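Local coordinates for protein molybdopterin molybdotransferase (Pyrococcus horikoshii, PDB 1UZ5) that probably catalyses the insertion of molybdate into adenylyl-molybdopterin, releasing Mo-molybdopterin and AMP, in a magnesium-dependent step of molybdenum cofactor biosynthesis, at residues F91-G96 with G109-V114; K182-S187 with E241-V246; I329-A334 with E393-L398. All blocks are in the same frame, centred on the assembly; numbering follows the deposited sequence.

Contact 1: residues F91-G96 with G109-V114; sequences FKLGKG and GNADAV
L93 is held by G109, N110 and A111 together, and the firm half of the contact gathers round it. Its backbone N gives a nearly straight hydrogen bond to G109 O (2.9 Å, 169° at the hydrogen), approaching at a tilt from the carbonyl plane. Its O in turn receives ND2 of N110 at 2.9 Å; the acceptor lies close to the plane of the N110 amide, whereas the donor stands 29° from the plane of the L93 carbonyl. CG of N110 lies beside its own backbone N (chi1 -61°), which carries the amide toward L93. Next to these bonds the buried L93 sets CD1 against A111 CB, 3.6 Å away, the one apolar side-chain contact here. K92 and G109 form a single beta bridge, in which G109 N to F91 O is weak at 3.3 Å. A CB on G109 would collide with K92 CB, so the glycine lets the two backbones come this close.

The K92 side is looser. Its extended chain runs alongside N110, pointing the same way, with CB 3.8 Å from ND2. Beyond that, a water accepts from K92 NZ at 3.1 Å and, weakly, from N110 ND2, bridging the two exposed ends.

R62 NH1 also bonds to L93 O, giving that carbonyl a second side-chain donor. The contact joins the loop between strands 75-83 and 97-101 to the approach to edge strand 113-116: L93 packs on P108 and on A99 of strand 97-101, while D112 and A113 both pair with V61 of strand 58-61 in a classic beta bulge.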
loop_
_atom_site.group_PDB
_atom_site.type_symbol
_atom_site.label_atom_id
_atom_site.label_comp_id
_atom_site.label_asym_id
_atom_site.label_seq_id
_atom_site.Cartn_x
_atom_site.Cartn_y
_atom_site.Cartn_z
ATOM N N PHE A 91 -15.368 40.758 16.181
ATOM C CA PHE A 91 -16.608 41.465 16.484
ATOM C C PHE A 91 -17.794 40.561 16.165
ATOM O O PHE A 91 -17.643 39.543 15.496
ATOM C CB PHE A 91 -16.684 42.769 15.679
ATOM C CG PHE A 91 -16.817 42.561 14.203
ATOM C CD1 PHE A 91 -18.071 42.545 13.600
ATOM C CD2 PHE A 91 -15.690 42.351 13.413
ATOM C CE1 PHE A 91 -18.199 42.321 12.230
ATOM C CE2 PHE A 91 -15.805 42.125 12.039
ATOM C CZ PHE A 91 -17.061 42.109 11.446
ATOM N N LYS A 92 -18.971 40.929 16.659
ATOM C CA LYS A 92 -20.175 40.144 16.424
ATOM C C LYS A 92 -21.270 41.038 15.847
ATOM O O LYS A 92 -21.212 42.258 15.973
ATOM C CB LYS A 92 -20.649 39.517 17.736
ATOM C CG LYS A 92 -21.020 40.533 18.799
ATOM C CD LYS A 92 -21.388 39.836 20.103
ATOM C CE LYS A 92 -21.831 40.830 21.163
ATOM N NZ LYS A 92 -22.192 40.143 22.434
ATOM N N LEU A 93 -22.264 40.426 15.216
ATOM C CA LEU A 93 -23.353 41.183 14.614
ATOM C C LEU A 93 -24.538 41.336 15.562
ATOM O O LEU A 93 -24.964 40.370 16.189
ATOM C CB LEU A 93 -23.844 40.487 13.342
ATOM C CG LEU A 93 -22.852 40.206 12.211
ATOM C CD1 LEU A 93 -23.567 39.445 11.106
ATOM C CD2 LEU A 93 -22.271 41.507 11.681
ATOM N N GLY A 94 -25.055 42.556 15.661
ATOM C CA GLY A 94 -26.220 42.812 16.492
ATOM C C GLY A 94 -27.415 42.779 15.554
ATOM O O GLY A 94 -27.233 42.664 14.339
ATOM N N LYS A 95 -28.634 42.874 16.076
ATOM C CA LYS A 95 -29.795 42.842 15.185
ATOM C C LYS A 95 -29.730 44.025 14.226
ATOM O O LYS A 95 -29.421 45.144 14.627
ATOM C CB LYS A 95 -31.109 42.881 15.980
ATOM C CG LYS A 95 -31.461 44.231 16.578
ATOM C CD LYS A 95 -32.855 44.210 17.209
ATOM C CE LYS A 95 -33.932 43.877 16.179
ATOM N NZ LYS A 95 -35.297 43.856 16.776
ATOM N N GLY A 96 -30.005 43.763 12.954
ATOM C CA GLY A 96 -29.964 44.817 11.956
ATOM C C GLY A 96 -28.557 45.158 11.493
ATOM O O GLY A 96 -28.338 46.219 10.910
ATOM N N GLY A 109 -19.227 36.740 14.765
ATOM C CA GLY A 109 -20.170 36.254 15.761
ATOM C C GLY A 109 -21.628 36.524 15.411
ATOM O O GLY A 109 -21.953 37.566 14.840
ATOM N N ASN A 110 -22.492 35.572 15.752
ATOM C CA ASN A 110 -23.940 35.639 15.506
ATOM C C ASN A 110 -24.380 35.498 14.053
ATOM O O ASN A 110 -25.571 35.336 13.787
ATOM C CB ASN A 110 -24.551 36.931 16.078
ATOM C CG ASN A 110 -24.382 37.037 17.576
ATOM O OD1 ASN A 110 -24.381 36.030 18.273
ATOM N ND2 ASN A 110 -24.245 38.258 18.079
ATOM N N ALA A 111 -23.451 35.566 13.105
ATOM C CA ALA A 111 -23.850 35.417 11.706
ATOM C C ALA A 111 -24.109 33.944 11.416
ATOM O O ALA A 111 -23.416 33.078 11.946
ATOM C CB ALA A 111 -22.762 35.947 10.776
ATOM N N ASP A 112 -25.104 33.652 10.581
ATOM C CA ASP A 112 -25.394 32.263 10.241
ATOM C C ASP A 112 -25.718 32.081 8.766
ATOM O O ASP A 112 -26.121 31.004 8.336
ATOM C CB ASP A 112 -26.532 31.710 11.105
ATOM C CG ASP A 112 -27.829 32.489 10.948
ATOM O OD1 ASP A 112 -27.909 33.357 10.056
ATOM O OD2 ASP A 112 -28.774 32.219 11.718
ATOM N N ALA A 113 -25.540 33.146 7.993
ATOM C CA ALA A 113 -25.776 33.089 6.560
ATOM C C ALA A 113 -24.985 34.174 5.856
ATOM O O ALA A 113 -24.621 35.183 6.460
ATOM C CB ALA A 113 -27.267 33.255 6.255
ATOM N N VAL A 114 -24.708 33.948 4.575
ATOM C CA VAL A 114 -24.008 34.924 3.761
ATOM C C VAL A 114 -24.828 35.121 2.494
ATOM O O VAL A 114 -25.130 34.163 1.784
ATOM C CB VAL A 114 -22.587 34.459 3.353
ATOM C CG1 VAL A 114 -21.935 35.536 2.482
ATOM C CG2 VAL A 114 -21.734 34.208 4.596
HETATM O O HOH W 1 -24.713 38.655 21.392
#

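Contact 2: residues K182-S187 with E241-V246; sequences KVAVIS and EKAVNV
A184 and A243 mark the closest backbone approach, where strand 182-187 and helix 241-246 run nearly antiparallel (165°) with their axes 7.6 Å apart. Two alanines make this short spacing possible: their CB atoms meet at 3.6 Å, and A184 CB also lies 3.5 Å from A243 O, so the methyl rests against the helix backbone as well as its side chain. On one flank of the pair, I186 reaches over with CD1 to A243 CB (3.7 Å); CG1 sits beside the backbone N (chi1 -67°), and the branch extends from there toward the helix. On the other flank V246 turns CG2 to A184 CB at 3.8 Å. At the exposed end the aliphatic part of K182 continues the row, its CD passing 3.4 Å from V246 O.

The arrangement is that of an alpha/beta sheet covered by helices, within the probable molybdopterin-binding domain. V183 and V185 point the other way, to helix 208-219, which covers the opposite face of the sheet. Strand 182-188 lies between parallel strands 222-229 and 249-253; M226 of the former touches A184, I186 and V246, and V250 of the latter packs on A243.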
loop_
_atom_site.group_PDB
_atom_site.type_symbol
_atom_site.label_atom_id
_atom_site.label_comp_id
_atom_site.label_asym_id
_atom_site.label_seq_id
_atom_site.Cartn_x
_atom_site.Cartn_y
_atom_site.Cartn_z
ATOM N N LYS A 182 13.313 -6.366 7.607
ATOM C CA LYS A 182 14.551 -6.650 6.899
ATOM C C LYS A 182 14.611 -8.093 6.423
ATOM O O LYS A 182 14.399 -9.023 7.199
ATOM C CB LYS A 182 15.753 -6.366 7.792
ATOM C CG LYS A 182 15.928 -4.911 8.165
ATOM C CD LYS A 182 17.159 -4.740 9.040
ATOM C CE LYS A 182 17.402 -3.276 9.374
ATOM N NZ LYS A 182 18.597 -3.106 10.245
ATOM N N VAL A 183 14.889 -8.274 5.139
ATOM C CA VAL A 183 14.997 -9.616 4.572
ATOM C C VAL A 183 16.390 -9.799 3.976
ATOM O O VAL A 183 16.750 -9.125 3.012
ATOM C CB VAL A 183 13.956 -9.844 3.469
ATOM C CG1 VAL A 183 14.086 -11.265 2.917
ATOM C CG2 VAL A 183 12.557 -9.613 4.022
ATOM N N ALA A 184 17.177 -10.691 4.574
ATOM C CA ALA A 184 18.527 -10.974 4.092
ATOM C C ALA A 184 18.387 -11.986 2.957
ATOM O O ALA A 184 17.800 -13.058 3.139
ATOM C CB ALA A 184 19.378 -11.552 5.219
ATOM N N VAL A 185 18.925 -11.637 1.792
ATOM C CA VAL A 185 18.832 -12.493 0.614
ATOM C C VAL A 185 20.169 -13.086 0.194
ATOM O O VAL A 185 21.179 -12.384 0.133
ATOM C CB VAL A 185 18.253 -11.714 -0.579
ATOM C CG1 VAL A 185 18.210 -12.613 -1.817
ATOM C CG2 VAL A 185 16.858 -11.197 -0.230
ATOM N N ILE A 186 20.151 -14.385 -0.100
ATOM C CA ILE A 186 21.344 -15.115 -0.523
ATOM C C ILE A 186 21.105 -15.888 -1.827
ATOM O O ILE A 186 20.041 -16.472 -2.019
ATOM C CB ILE A 186 21.774 -16.141 0.559
ATOM C CG1 ILE A 186 22.242 -15.409 1.818
ATOM C CG2 ILE A 186 22.879 -17.058 0.014
ATOM C CD1 ILE A 186 22.373 -16.315 3.041
ATOM N N SER A 187 22.094 -15.872 -2.719
ATOM C CA SER A 187 22.016 -16.627 -3.977
ATOM C C SER A 187 23.050 -17.754 -3.880
ATOM O O SER A 187 24.208 -17.506 -3.543
ATOM C CB SER A 187 22.335 -15.734 -5.181
ATOM O OG SER A 187 21.272 -14.832 -5.441
ATOM N N GLU A 241 24.687 -17.530 8.499
ATOM C CA GLU A 241 24.900 -17.005 9.841
ATOM C C GLU A 241 24.892 -15.480 9.836
ATOM O O GLU A 241 24.328 -14.858 10.734
ATOM C CB GLU A 241 26.222 -17.518 10.413
ATOM C CG GLU A 241 26.121 -18.901 11.037
ATOM C CD GLU A 241 27.471 -19.438 11.461
ATOM O OE1 GLU A 241 28.225 -18.695 12.125
ATOM O OE2 GLU A 241 27.776 -20.604 11.134
ATOM N N LYS A 242 25.516 -14.881 8.826
ATOM C CA LYS A 242 25.553 -13.427 8.715
ATOM C C LYS A 242 24.162 -12.898 8.378
ATOM O O LYS A 242 23.725 -11.880 8.909
ATOM C CB LYS A 242 26.546 -12.996 7.636
ATOM C CG LYS A 242 27.985 -13.383 7.935
ATOM C CD LYS A 242 28.948 -12.837 6.888
ATOM C CE LYS A 242 30.384 -13.221 7.216
ATOM N NZ LYS A 242 31.356 -12.637 6.253
ATOM N N ALA A 243 23.468 -13.606 7.494
ATOM C CA ALA A 243 22.125 -13.223 7.085
ATOM C C ALA A 243 21.187 -13.200 8.288
ATOM O O ALA A 243 20.417 -12.258 8.468
ATOM C CB ALA A 243 21.605 -14.201 6.033
ATOM N N VAL A 244 21.260 -14.246 9.106
ATOM C CA VAL A 244 20.423 -14.365 10.293
ATOM C C VAL A 244 20.621 -13.196 11.256
ATOM O O VAL A 244 19.696 -12.809 11.969
ATOM C CB VAL A 244 20.714 -15.689 11.046
ATOM C CG1 VAL A 244 19.994 -15.706 12.384
ATOM C CG2 VAL A 244 20.265 -16.872 10.204
ATOM N N ASN A 245 21.824 -12.636 11.275
ATOM C CA ASN A 245 22.123 -11.519 12.157
ATOM C C ASN A 245 21.651 -10.165 11.649
ATOM O O ASN A 245 21.333 -9.285 12.447
ATOM C CB ASN A 245 23.624 -11.451 12.436
ATOM C CG ASN A 245 24.005 -12.137 13.734
ATOM O OD1 ASN A 245 23.760 -13.331 13.919
ATOM N ND2 ASN A 245 24.605 -11.381 14.646
ATOM N N VAL A 246 21.600 -9.991 10.331
ATOM C CA VAL A 246 21.181 -8.710 9.770
ATOM C C VAL A 246 19.699 -8.610 9.442
ATOM O O VAL A 246 19.151 -7.511 9.396
ATOM C CB VAL A 246 21.976 -8.366 8.492
ATOM C CG1 VAL A 246 23.461 -8.330 8.800
ATOM C CG2 VAL A 246 21.678 -9.374 7.403
#

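Contact 3: residues I329-A334 with E393-L398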
loop_
_atom_site.group_PDB
_atom_site.type_symbol
_atom_site.label_atom_id
_atom_site.label_comp_id
_atom_site.label_asym_id
_atom_site.label_seq_id
_atom_site.Cartn_x
_atom_site.Cartn_y
_atom_site.Cartn_z
ATOM N N ILE A 329 -3.314 -9.814 -1.599
ATOM C CA ILE A 329 -2.852 -10.473 -2.817
ATOM C C ILE A 329 -3.679 -10.055 -4.030
ATOM O O ILE A 329 -4.910 -10.089 -3.996
ATOM C CB ILE A 329 -2.924 -12.013 -2.696
ATOM C CG1 ILE A 329 -2.199 -12.483 -1.433
ATOM C CG2 ILE A 329 -2.299 -12.655 -3.923
ATOM C CD1 ILE A 329 -2.947 -12.197 -0.143
ATOM N N GLY A 330 -2.995 -9.669 -5.103
ATOM C CA GLY A 330 -3.686 -9.251 -6.308
ATOM C C GLY A 330 -3.998 -10.395 -7.253
ATOM O O GLY A 330 -3.100 -11.127 -7.673
ATOM N N LYS A 331 -5.276 -10.552 -7.583
ATOM C CA LYS A 331 -5.717 -11.606 -8.491
ATOM C C LYS A 331 -6.536 -11.030 -9.641
ATOM O O LYS A 331 -7.163 -9.980 -9.506
ATOM C CB LYS A 331 -6.555 -12.649 -7.744
ATOM C CG LYS A 331 -5.771 -13.492 -6.753
ATOM C CD LYS A 331 -6.609 -14.650 -6.233
ATOM C CE LYS A 331 -5.793 -15.558 -5.326
ATOM N NZ LYS A 331 -6.573 -16.745 -4.876
ATOM N N LYS A 332 -6.522 -11.725 -10.774
ATOM C CA LYS A 332 -7.260 -11.293 -11.951
ATOM C C LYS A 332 -7.685 -12.497 -12.780
ATOM O O LYS A 332 -6.901 -13.422 -12.992
ATOM C CB LYS A 332 -6.399 -10.365 -12.808
ATOM C CG LYS A 332 -7.066 -9.938 -14.105
ATOM C CD LYS A 332 -6.137 -9.092 -14.956
ATOM C CE LYS A 332 -6.806 -8.687 -16.259
ATOM N NZ LYS A 332 -5.900 -7.879 -17.120
ATOM N N VAL A 333 -8.928 -12.480 -13.248
ATOM C CA VAL A 333 -9.452 -13.575 -14.055
ATOM C C VAL A 333 -9.137 -13.348 -15.531
ATOM O O VAL A 333 -9.078 -12.210 -15.996
ATOM C CB VAL A 333 -10.981 -13.712 -13.872
ATOM C CG1 VAL A 333 -11.503 -14.895 -14.677
ATOM C CG2 VAL A 333 -11.311 -13.887 -12.397
ATOM N N ALA A 334 -8.926 -14.438 -16.261
ATOM C CA ALA A 334 -8.615 -14.365 -17.684
ATOM C C ALA A 334 -8.795 -15.737 -18.319
ATOM O O ALA A 334 -8.931 -16.734 -17.615
ATOM C CB ALA A 334 -7.185 -13.882 -17.882
ATOM N N GLU A 393 -11.773 -19.334 -18.742
ATOM C CA GLU A 393 -11.417 -18.407 -17.669
ATOM C C GLU A 393 -10.728 -19.045 -16.467
ATOM O O GLU A 393 -11.206 -20.026 -15.899
ATOM C CB GLU A 393 -12.655 -17.649 -17.185
ATOM C CG GLU A 393 -13.305 -16.777 -18.242
ATOM C CD GLU A 393 -14.334 -15.832 -17.655
ATOM O OE1 GLU A 393 -15.257 -16.312 -16.965
ATOM O OE2 GLU A 393 -14.218 -14.610 -17.885
ATOM N N VAL A 394 -9.600 -18.466 -16.076
ATOM C CA VAL A 394 -8.840 -18.959 -14.939
ATOM C C VAL A 394 -8.424 -17.799 -14.055
ATOM O O VAL A 394 -8.211 -16.684 -14.533
ATOM C CB VAL A 394 -7.577 -19.704 -15.392
ATOM C CG1 VAL A 394 -7.962 -20.958 -16.151
ATOM C CG2 VAL A 394 -6.723 -18.796 -16.260
ATOM N N GLU A 395 -8.318 -18.066 -12.760
ATOM C CA GLU A 395 -7.913 -17.046 -11.807
ATOM C C GLU A 395 -6.398 -16.917 -11.917
ATOM O O GLU A 395 -5.685 -17.921 -12.005
ATOM C CB GLU A 395 -8.308 -17.467 -10.388
ATOM C CG GLU A 395 -8.283 -16.344 -9.358
ATOM C CD GLU A 395 -9.359 -15.299 -9.603
ATOM O OE1 GLU A 395 -10.546 -15.680 -9.707
ATOM O OE2 GLU A 395 -9.022 -14.099 -9.684
ATOM N N VAL A 396 -5.906 -15.684 -11.927
ATOM C CA VAL A 396 -4.473 -15.447 -12.035
ATOM C C VAL A 396 -3.950 -14.576 -10.902
ATOM O O VAL A 396 -4.395 -13.442 -10.726
ATOM C CB VAL A 396 -4.114 -14.760 -13.374
ATOM C CG1 VAL A 396 -2.623 -14.452 -13.420
ATOM C CG2 VAL A 396 -4.498 -15.654 -14.537
ATOM N N THR A 397 -3.017 -15.112 -10.126
ATOM C CA THR A 397 -2.421 -14.342 -9.041
ATOM C C THR A 397 -1.251 -13.608 -9.676
ATOM O O THR A 397 -0.300 -14.233 -10.141
ATOM C CB THR A 397 -1.898 -15.247 -7.912
ATOM O OG1 THR A 397 -2.998 -15.919 -7.287
ATOM C CG2 THR A 397 -1.159 -14.420 -6.870
ATOM N N LEU A 398 -1.333 -12.285 -9.714
ATOM C CA LEU A 398 -0.285 -11.481 -10.321
ATOM C C LEU A 398 0.926 -11.281 -9.429
ATOM O O LEU A 398 0.827 -11.320 -8.204
ATOM C CB LEU A 398 -0.844 -10.119 -10.739
ATOM C CG LEU A 398 -1.700 -10.096 -12.010
ATOM C CD1 LEU A 398 -2.873 -11.050 -11.875
ATOM C CD2 LEU A 398 -2.188 -8.679 -12.261
#
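K331 lies across T397 and E395 on one face of an antiparallel strand pair. Its CB is 3.5 Å from E395 OE2; CG and CD pass beside T397 OG1, CD also meeting E395 CG, and CE comes to 3.4 Å from OG1. The chain leads away from the carboxylate, NZ ending 6.0 Å from E395 OE2, too far for a salt bridge. The E395 chain bends at chi2 (68°) and thereby brings its carboxylate back over the partner strand, where OE1 touches V333 CG2 at 3.3 Å. T397 turns its methyl the other way, CG2 meeting I329 CG2 at 3.6 Å. Were T397 an alanine, the I329 methyl would probably be left without its partner and the K331 chain less restrained.

Residues 331-334 and 393-398 form an antiparallel ladder, the latter strand belonging to the C-terminal region (domain IV) of the MoeA family. K331-T397 and V333-E395 are non-hydrogen-bonded pairs, K332-V396 and A334-V394 hydrogen-bonded ones. K332 N reaches V396 O at 2.7 Å, while V396 N returns to K332 O from above the carbonyl plane. A further bond, L398 N to G330 O (2.9 Å), extends the pairing.

On the other face, K332 CB receives L398 CD1 at 3.7 Å before its extended chain carries NZ to G356 O. V394 and V396 pack on V379 of strand 377-381, and V396 also touches V352 of strand 347-354.

How the contacts relate
From the N terminus the chain first closes contact 1, a short loop of 12 intervening residues that includes strand 97-101; far out in the N-terminal region, it ties the loop after strand 75-83 to the residues leading into strand 113-116. In the probable molybdopterin-binding domain, contact 2 then spans 53 residues and ties an inner strand of the sheet, next to edge strand 222-229, to a covering helix. Contact 3, across 58 residues, joins the strand following helix 304-322 to the last strand, 391-398. The closures follow in series; none nests or crosses. Contacts 2 and 3 have centres about 32 Å apart, whereas contact 1 lies about 68 and 60 Å from them, centre to centre.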